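Local coordinates for protein V-type ATPase 116 kDa subunit (Meiothermus ruber, PDB 3RRK) that is the cytoplasmic N-terminal domain of subunit I, a homolog of subunit a, and probably takes part in rotary proton transport by the V-type ATPase, at residues S145-P158 / N185-L198. Numbering follows the deposited sequence.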
ATOM      1  N   SER A 145      -2.201  23.018 -33.957  1.00 97.31           N
ATOM      2  CA  SER A 145      -1.998  24.174 -34.827  1.00 91.84           C
ATOM      3  C   SER A 145      -1.650  25.388 -33.978  1.00 85.16           C
ATOM      4  O   SER A 145      -2.471  25.851 -33.189  1.00 80.53           O
ATOM      5  CB  SER A 145      -3.258  24.464 -35.643  1.00 90.11           C
ATOM      6  OG  SER A 145      -3.691  23.310 -36.341  1.00 94.42           O
ATOM      7  N   PRO A 146      -0.428  25.914 -34.143  1.00 86.14           N
ATOM      8  CA  PRO A 146       0.066  27.013 -33.302  1.00 80.57           C
ATOM      9  C   PRO A 146      -0.817  28.262 -33.319  1.00 79.28           C
ATOM     10  O   PRO A 146      -0.836  28.982 -32.329  1.00 83.83           O
ATOM     11  CB  PRO A 146       1.453  27.314 -33.889  1.00 79.67           C
ATOM     12  CG  PRO A 146       1.456  26.687 -35.251  1.00 80.13           C
ATOM     13  CD  PRO A 146       0.559  25.504 -35.161  1.00 81.10           C
ATOM     14  N   ARG A 147      -1.540  28.510 -34.406  1.00 77.32           N
ATOM     15  CA  ARG A 147      -2.389  29.700 -34.503  1.00 81.85           C
ATOM     16  C   ARG A 147      -3.818  29.523 -33.958  1.00 80.04           C
ATOM     17  O   ARG A 147      -4.589  30.482 -33.931  1.00 80.75           O
ATOM     18  CB  ARG A 147      -2.463  30.180 -35.954  1.00 92.82           C
ATOM     19  CG  ARG A 147      -1.796  31.523 -36.228  1.00 98.07           C
ATOM     20  CD  ARG A 147      -0.337  31.362 -36.589  1.00 99.68           C
ATOM     21  NE  ARG A 147       0.257  32.634 -36.979  1.00109.39           N
ATOM     22  CZ  ARG A 147       0.317  33.068 -38.232  1.00116.84           C
ATOM     23  NH1 ARG A 147      -0.181  32.329 -39.211  1.00116.08           N
ATOM     24  NH2 ARG A 147       0.878  34.239 -38.509  1.00122.40           N
ATOM     25  N   LEU A 148      -4.168  28.305 -33.543  1.00 76.12           N
ATOM     26  CA  LEU A 148      -5.506  28.003 -33.029  1.00 72.06           C
ATOM     27  C   LEU A 148      -5.472  27.340 -31.654  1.00 73.23           C
ATOM     28  O   LEU A 148      -4.640  26.465 -31.393  1.00 78.63           O
ATOM     29  CB  LEU A 148      -6.256  27.069 -33.980  1.00 71.76           C
ATOM     30  CG  LEU A 148      -6.637  27.461 -35.411  1.00 75.19           C
ATOM     31  CD1 LEU A 148      -7.296  26.259 -36.069  1.00 72.49           C
ATOM     32  CD2 LEU A 148      -7.558  28.675 -35.461  1.00 69.62           C
ATOM     33  N   GLY A 149      -6.400  27.740 -30.790  1.00 67.66           N
ATOM     34  CA  GLY A 149      -6.560  27.103 -29.496  1.00 68.79           C
ATOM     35  C   GLY A 149      -7.866  26.332 -29.350  1.00 70.48           C
ATOM     36  O   GLY A 149      -8.938  26.806 -29.732  1.00 67.85           O
ATOM     37  N   VAL A 150      -7.777  25.133 -28.788  1.00 69.99           N
ATOM     38  CA  VAL A 150      -8.964  24.319 -28.575  1.00 70.36           C
ATOM     39  C   VAL A 150      -9.225  24.044 -27.104  1.00 67.60           C
ATOM     40  O   VAL A 150      -8.307  24.036 -26.284  1.00 70.24           O
ATOM     41  CB  VAL A 150      -8.866  22.973 -29.298  1.00 69.45           C
ATOM     42  CG1 VAL A 150      -8.322  23.187 -30.695  1.00 67.57           C
ATOM     43  CG2 VAL A 150      -7.995  22.001 -28.502  1.00 59.66           C
ATOM     44  N   ILE A 151     -10.495  23.836 -26.783  1.00 61.85           N
ATOM     45  CA  ILE A 151     -10.886  23.429 -25.449  1.00 57.59           C
ATOM     46  C   ILE A 151     -11.925  22.347 -25.565  1.00 57.34           C
ATOM     47  O   ILE A 151     -13.013  22.579 -26.097  1.00 56.08           O
ATOM     48  CB  ILE A 151     -11.514  24.571 -24.641  1.00 60.06           C
ATOM     49  CG1 ILE A 151     -10.566  25.758 -24.536  1.00 62.55           C
ATOM     50  CG2 ILE A 151     -11.845  24.087 -23.257  1.00 61.67           C
ATOM     51  CD1 ILE A 151     -11.193  26.963 -23.856  1.00 62.93           C
ATOM     52  N   PRO A 152     -11.583  21.148 -25.088  1.00 58.54           N
ATOM     53  CA  PRO A 152     -12.578  20.092 -24.904  1.00 56.30           C
ATOM     54  C   PRO A 152     -13.259  20.337 -23.577  1.00 55.58           C
ATOM     55  O   PRO A 152     -12.636  20.892 -22.668  1.00 61.70           O
ATOM     56  CB  PRO A 152     -11.728  18.826 -24.832  1.00 49.94           C
ATOM     57  CG  PRO A 152     -10.454  19.287 -24.230  1.00 46.37           C
ATOM     58  CD  PRO A 152     -10.238  20.719 -24.675  1.00 53.21           C
ATOM     59  N   PHE A 153     -14.523  19.958 -23.467  1.00 59.65           N
ATOM     60  CA  PHE A 153     -15.247  20.109 -22.210  1.00 60.10           C
ATOM     61  C   PHE A 153     -16.576  19.370 -22.277  1.00 66.21           C
ATOM     62  O   PHE A 153     -17.131  19.190 -23.346  1.00 68.20           O
ATOM     63  CB  PHE A 153     -15.457  21.592 -21.889  1.00 60.42           C
ATOM     64  CG  PHE A 153     -16.424  22.287 -22.807  1.00 66.56           C
ATOM     65  CD1 PHE A 153     -16.005  22.785 -24.029  1.00 71.77           C
ATOM     66  CD2 PHE A 153     -17.752  22.451 -22.442  1.00 68.03           C
ATOM     67  CE1 PHE A 153     -16.892  23.427 -24.869  1.00 75.85           C
ATOM     68  CE2 PHE A 153     -18.646  23.099 -23.277  1.00 73.21           C
ATOM     69  CZ  PHE A 153     -18.217  23.589 -24.492  1.00 75.37           C
ATOM     70  N   LEU A 154     -17.081  18.925 -21.132  1.00 74.79           N
ATOM     71  CA  LEU A 154     -18.331  18.178 -21.107  1.00 69.30           C
ATOM     72  C   LEU A 154     -19.526  19.054 -20.757  1.00 72.52           C
ATOM     73  O   LEU A 154     -19.424  20.014 -19.989  1.00 75.12           O
ATOM     74  CB  LEU A 154     -18.246  17.010 -20.130  1.00 65.61           C
ATOM     75  CG  LEU A 154     -17.253  15.883 -20.385  1.00 65.24           C
ATOM     76  CD1 LEU A 154     -17.342  14.880 -19.236  1.00 68.07           C
ATOM     77  CD2 LEU A 154     -17.523  15.205 -21.713  1.00 61.11           C
ATOM     78  N   VAL A 155     -20.669  18.703 -21.322  1.00 75.32           N
ATOM     79  CA  VAL A 155     -21.880  19.472 -21.124  1.00 74.85           C
ATOM     80  C   VAL A 155     -23.001  18.453 -21.096  1.00 79.39           C
ATOM     81  O   VAL A 155     -22.936  17.446 -21.796  1.00 82.46           O
ATOM     82  CB  VAL A 155     -22.070  20.509 -22.262  1.00 78.97           C
ATOM     83  CG1 VAL A 155     -22.587  19.842 -23.527  1.00 81.74           C
ATOM     84  CG2 VAL A 155     -23.002  21.608 -21.829  1.00 84.45           C
ATOM     85  N   ALA A 156     -24.010  18.690 -20.269  1.00 88.40           N
ATOM     86  CA  ALA A 156     -25.031  17.673 -20.018  1.00 92.51           C
ATOM     87  C   ALA A 156     -26.135  17.691 -21.064  1.00 95.38           C
ATOM     88  O   ALA A 156     -26.399  16.693 -21.732  1.00 91.34           O
ATOM     89  CB  ALA A 156     -25.609  17.841 -18.625  1.00 88.52           C
ATOM     90  N   LYS A 157     -26.773  18.841 -21.213  1.00104.65           N
ATOM     91  CA  LYS A 157     -27.897  18.963 -22.128  1.00112.48           C
ATOM     92  C   LYS A 157     -27.518  19.746 -23.393  1.00110.72           C
ATOM     93  O   LYS A 157     -26.712  20.677 -23.338  1.00104.45           O
ATOM     94  CB  LYS A 157     -29.075  19.629 -21.402  1.00117.70           C
ATOM     95  CG  LYS A 157     -29.273  19.140 -19.965  1.00117.33           C
ATOM     96  CD  LYS A 157     -30.443  19.827 -19.274  1.00120.28           C
ATOM     97  CE  LYS A 157     -30.649  19.255 -17.872  1.00125.08           C
ATOM     98  NZ  LYS A 157     -31.843  19.822 -17.168  1.00127.90           N
ATOM     99  N   PRO A 158     -28.086  19.355 -24.544  1.00115.09           N
ATOM    100  CA  PRO A 158     -27.957  20.163 -25.763  1.00114.76           C
ATOM    101  C   PRO A 158     -28.479  21.586 -25.534  1.00108.94           C
ATOM    102  O   PRO A 158     -28.131  22.514 -26.268  1.00105.74           O
ATOM    103  CB  PRO A 158     -28.839  19.416 -26.769  1.00116.93           C
ATOM    104  CG  PRO A 158     -28.799  17.995 -26.313  1.00116.37           C
ATOM    105  CD  PRO A 158     -28.731  18.055 -24.807  1.00117.97           C
ATOM    106  N   ASN A 185     -24.453   9.852 -21.717  1.00 99.66           N
ATOM    107  CA  ASN A 185     -25.333  10.778 -21.011  1.00 97.41           C
ATOM    108  C   ASN A 185     -25.047  12.232 -21.356  1.00 93.40           C
ATOM    109  O   ASN A 185     -25.939  12.984 -21.736  1.00 95.35           O
ATOM    110  CB  ASN A 185     -25.218  10.584 -19.501  1.00101.05           C
ATOM    111  CG  ASN A 185     -26.269   9.640 -18.952  1.00109.75           C
ATOM    112  OD1 ASN A 185     -27.114   9.128 -19.691  1.00115.11           O
ATOM    113  ND2 ASN A 185     -26.211   9.388 -17.652  1.00108.86           N
ATOM    114  N   GLN A 186     -23.790  12.622 -21.213  1.00 94.63           N
ATOM    115  CA  GLN A 186     -23.367  13.981 -21.500  1.00 96.11           C
ATOM    116  C   GLN A 186     -23.018  14.157 -22.974  1.00 92.10           C
ATOM    117  O   GLN A 186     -23.219  13.257 -23.794  1.00 88.44           O
ATOM    118  CB  GLN A 186     -22.150  14.341 -20.642  1.00101.19           C
ATOM    119  CG  GLN A 186     -22.368  14.167 -19.144  1.00105.54           C
ATOM    120  CD  GLN A 186     -21.145  14.539 -18.325  1.00107.54           C
ATOM    121  OE1 GLN A 186     -20.792  15.716 -18.207  1.00106.98           O
ATOM    122  NE2 GLN A 186     -20.487  13.532 -17.757  1.00108.82           N
ATOM    123  N   LEU A 187     -22.487  15.331 -23.293  1.00 89.12           N
ATOM    124  CA  LEU A 187     -22.044  15.640 -24.638  1.00 86.92           C
ATOM    125  C   LEU A 187     -20.582  16.059 -24.602  1.00 85.92           C
ATOM    126  O   LEU A 187     -20.202  16.909 -23.796  1.00 91.20           O
ATOM    127  CB  LEU A 187     -22.875  16.782 -25.210  1.00 88.30           C
ATOM    128  CG  LEU A 187     -24.369  16.552 -25.388  1.00 91.91           C
ATOM    129  CD1 LEU A 187     -25.031  17.858 -25.780  1.00 95.20           C
ATOM    130  CD2 LEU A 187     -24.609  15.481 -26.436  1.00 93.64           C
ATOM    131  N   ALA A 188     -19.761  15.456 -25.458  1.00 77.63           N
ATOM    132  CA  ALA A 188     -18.385  15.892 -25.617  1.00 70.27           C
ATOM    133  C   ALA A 188     -18.371  17.073 -26.582  1.00 75.99           C
ATOM    134  O   ALA A 188     -18.738  16.940 -27.748  1.00 73.76           O
ATOM    135  CB  ALA A 188     -17.529  14.764 -26.143  1.00 69.57           C
ATOM    136  N   ALA A 189     -17.979  18.237 -26.084  1.00 73.31           N
ATOM    137  CA  ALA A 189     -17.961  19.440 -26.899  1.00 67.17           C
ATOM    138  C   ALA A 189     -16.537  19.923 -27.085  1.00 69.44           C
ATOM    139  O   ALA A 189     -15.656  19.597 -26.298  1.00 76.68           O
ATOM    140  CB  ALA A 189     -18.797  20.523 -26.257  1.00 60.56           C
ATOM    141  N   LEU A 190     -16.318  20.704 -28.131  1.00 64.14           N
ATOM    142  CA  LEU A 190     -15.021  21.289 -28.381  1.00 61.23           C
ATOM    143  C   LEU A 190     -15.221  22.704 -28.911  1.00 64.54           C
ATOM    144  O   LEU A 190     -16.088  22.939 -29.754  1.00 65.57           O
ATOM    145  CB  LEU A 190     -14.268  20.442 -29.403  1.00 64.76           C
ATOM    146  CG  LEU A 190     -12.869  20.918 -29.800  1.00 69.02           C
ATOM    147  CD1 LEU A 190     -11.853  20.448 -28.780  1.00 70.12           C
ATOM    148  CD2 LEU A 190     -12.507  20.413 -31.187  1.00 74.97           C
ATOM    149  N   VAL A 191     -14.439  23.649 -28.398  1.00 63.17           N
ATOM    150  CA  VAL A 191     -14.436  24.994 -28.949  1.00 64.12           C
ATOM    151  C   VAL A 191     -13.099  25.244 -29.603  1.00 66.16           C
ATOM    152  O   VAL A 191     -12.067  24.770 -29.124  1.00 63.52           O
ATOM    153  CB  VAL A 191     -14.612  26.075 -27.890  1.00 65.30           C
ATOM    154  CG1 VAL A 191     -14.956  27.416 -28.569  1.00 63.27           C
ATOM    155  CG2 VAL A 191     -15.686  25.676 -26.926  1.00 71.06           C
ATOM    156  N   VAL A 192     -13.137  26.003 -30.695  1.00 63.52           N
ATOM    157  CA  VAL A 192     -11.958  26.372 -31.451  1.00 67.90           C
ATOM    158  C   VAL A 192     -11.941  27.876 -31.687  1.00 68.50           C
ATOM    159  O   VAL A 192     -12.936  28.471 -32.101  1.00 67.69           O
ATOM    160  CB  VAL A 192     -11.937  25.654 -32.796  1.00 73.32           C
ATOM    161  CG1 VAL A 192     -10.673  26.025 -33.577  1.00 70.31           C
ATOM    162  CG2 VAL A 192     -12.043  24.147 -32.574  1.00 71.31           C
ATOM    163  N   VAL A 193     -10.796  28.483 -31.424  1.00 67.34           N
ATOM    164  CA  VAL A 193     -10.693  29.933 -31.396  1.00 68.34           C
ATOM    165  C   VAL A 193      -9.297  30.335 -31.852  1.00 71.94           C
ATOM    166  O   VAL A 193      -8.395  29.499 -31.920  1.00 72.99           O
ATOM    167  CB  VAL A 193     -10.930  30.472 -29.955  1.00 65.72           C
ATOM    168  CG1 VAL A 193     -12.411  30.519 -29.621  1.00 60.54           C
ATOM    169  CG2 VAL A 193     -10.197  29.612 -28.936  1.00 65.72           C
ATOM    170  N   LYS A 194      -9.113  31.606 -32.178  1.00 73.99           N
ATOM    171  CA  LYS A 194      -7.766  32.109 -32.369  1.00 74.28           C
ATOM    172  C   LYS A 194      -6.982  31.803 -31.091  1.00 70.85           C
ATOM    173  O   LYS A 194      -7.506  31.958 -29.985  1.00 65.13           O
ATOM    174  CB  LYS A 194      -7.789  33.616 -32.657  1.00 87.44           C
ATOM    175  CG  LYS A 194      -8.442  33.989 -33.999  1.00 97.77           C
ATOM    176  CD  LYS A 194      -8.732  35.493 -34.139  1.00103.91           C
ATOM    177  CE  LYS A 194      -7.461  36.325 -34.254  1.00111.72           C
ATOM    178  NZ  LYS A 194      -7.741  37.699 -34.754  1.00117.51           N
ATOM    179  N   ARG A 195      -5.747  31.335 -31.242  1.00 70.77           N
ATOM    180  CA  ARG A 195      -4.878  31.075 -30.095  1.00 78.16           C
ATOM    181  C   ARG A 195      -4.897  32.237 -29.104  1.00 79.24           C
ATOM    182  O   ARG A 195      -4.998  32.038 -27.891  1.00 85.86           O
ATOM    183  CB  ARG A 195      -3.442  30.820 -30.549  1.00 79.55           C
ATOM    184  CG  ARG A 195      -2.458  30.650 -29.399  1.00 85.58           C
ATOM    185  CD  ARG A 195      -2.618  29.303 -28.702  1.00 96.95           C
ATOM    186  NE  ARG A 195      -2.111  28.190 -29.505  1.00103.54           N
ATOM    187  CZ  ARG A 195      -2.167  26.914 -29.132  1.00106.34           C
ATOM    188  NH1 ARG A 195      -2.712  26.586 -27.963  1.00112.86           N
ATOM    189  NH2 ARG A 195      -1.686  25.965 -29.928  1.00100.46           N
ATOM    190  N   SER A 196      -4.815  33.449 -29.635  1.00 70.03           N
ATOM    191  CA  SER A 196      -4.783  34.654 -28.815  1.00 72.89           C
ATOM    192  C   SER A 196      -6.089  34.933 -28.053  1.00 68.45           C
ATOM    193  O   SER A 196      -6.155  35.869 -27.270  1.00 71.70           O
ATOM    194  CB  SER A 196      -4.404  35.877 -29.673  1.00 74.08           C
ATOM    195  OG  SER A 196      -5.452  36.236 -30.565  1.00 71.50           O
ATOM    196  N   GLU A 197      -7.128  34.143 -28.285  1.00 68.17           N
ATOM    197  CA  GLU A 197      -8.408  34.379 -27.621  1.00 73.40           C
ATOM    198  C   GLU A 197      -8.843  33.182 -26.787  1.00 71.49           C
ATOM    199  O   GLU A 197     -10.018  33.053 -26.437  1.00 67.88           O
ATOM    200  CB  GLU A 197      -9.488  34.696 -28.647  1.00 74.63           C
ATOM    201  CG  GLU A 197      -9.163  35.902 -29.500  1.00 87.11           C
ATOM    202  CD  GLU A 197     -10.287  36.252 -30.449  1.00 93.88           C
ATOM    203  OE1 GLU A 197     -10.946  35.313 -30.966  1.00100.78           O
ATOM    204  OE2 GLU A 197     -10.516  37.464 -30.662  1.00 87.14           O
ATOM    205  N   LEU A 198      -7.891  32.307 -26.481  1.00 65.95           N
ATOM    206  CA  LEU A 198      -8.189  31.075 -25.772  1.00 62.98           C
ATOM    207  C   LEU A 198      -8.827  31.388 -24.432  1.00 67.57           C
ATOM    208  O   LEU A 198      -9.816  30.773 -24.048  1.00 69.74           O
ATOM    209  CB  LEU A 198      -6.917  30.277 -25.550  1.00 59.70           C
ATOM    210  CG  LEU A 198      -7.139  28.872 -25.021  1.00 60.37           C
ATOM    211  CD1 LEU A 198      -8.193  28.151 -25.876  1.00 57.54           C
ATOM    212  CD2 LEU A 198      -5.817  28.100 -24.955  1.00 61.10           C
TER
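Arg195 has CG anti to its backbone N (chi1 175°) and then bends at chi2 and chi3, which folds the guanidinium back over the turn 145-148. Arg195 NE meets Pro146 O at 3.2 Å in a nearly straight bond. Pro146 O lies close to the guanidinium plane, but NE sits well above the carbonyl plane. NH2 adds a weak bond to Ser145 O, and Leu148 O lies over one guanidinium face. The backbone N of Arg195 also binds Arg147 O (3.0 Å), so one residue grips the turn through main chain and side chain.

Phe153 holds CG between its backbone N and carbonyl carbon (chi1 69°). This turns the ring toward strand 187-194, against Ala189 and Val191. Ala189 CB sits over one ring face in a CH-pi contact, 3.9 Å from the centroid. Val191 CG2 meets the ring edge at CE1. On the same side of the sheet, Val155 CG1 packs on Leu187 CB (3.5 Å). Farther along, Ile151 CG1 touches Leu198 CD1 (3.6 Å) at the start of helix 198-206. Helix 158-172 covers part of this side, with Leu168 on Val191 and Leu172 on Val193.

On the other side, Leu190 CD1 lies 3.9 Å from Val150 CB. Helix 94-138 packs there, with Leu135 against Pro152 and Ala188.

Paired backbone bonds link Gly149 with Val193, Ile151 with Val191, Phe153 with Ala189 and Val155 with Leu187. This regular antiparallel ladder belongs to a split beta-alpha-beta unit: strands 148-155 and 177-182 run parallel, joined through helix 158-172, with antiparallel strand 187-194 between them, in the alpha/beta lobe at one end of the long helices.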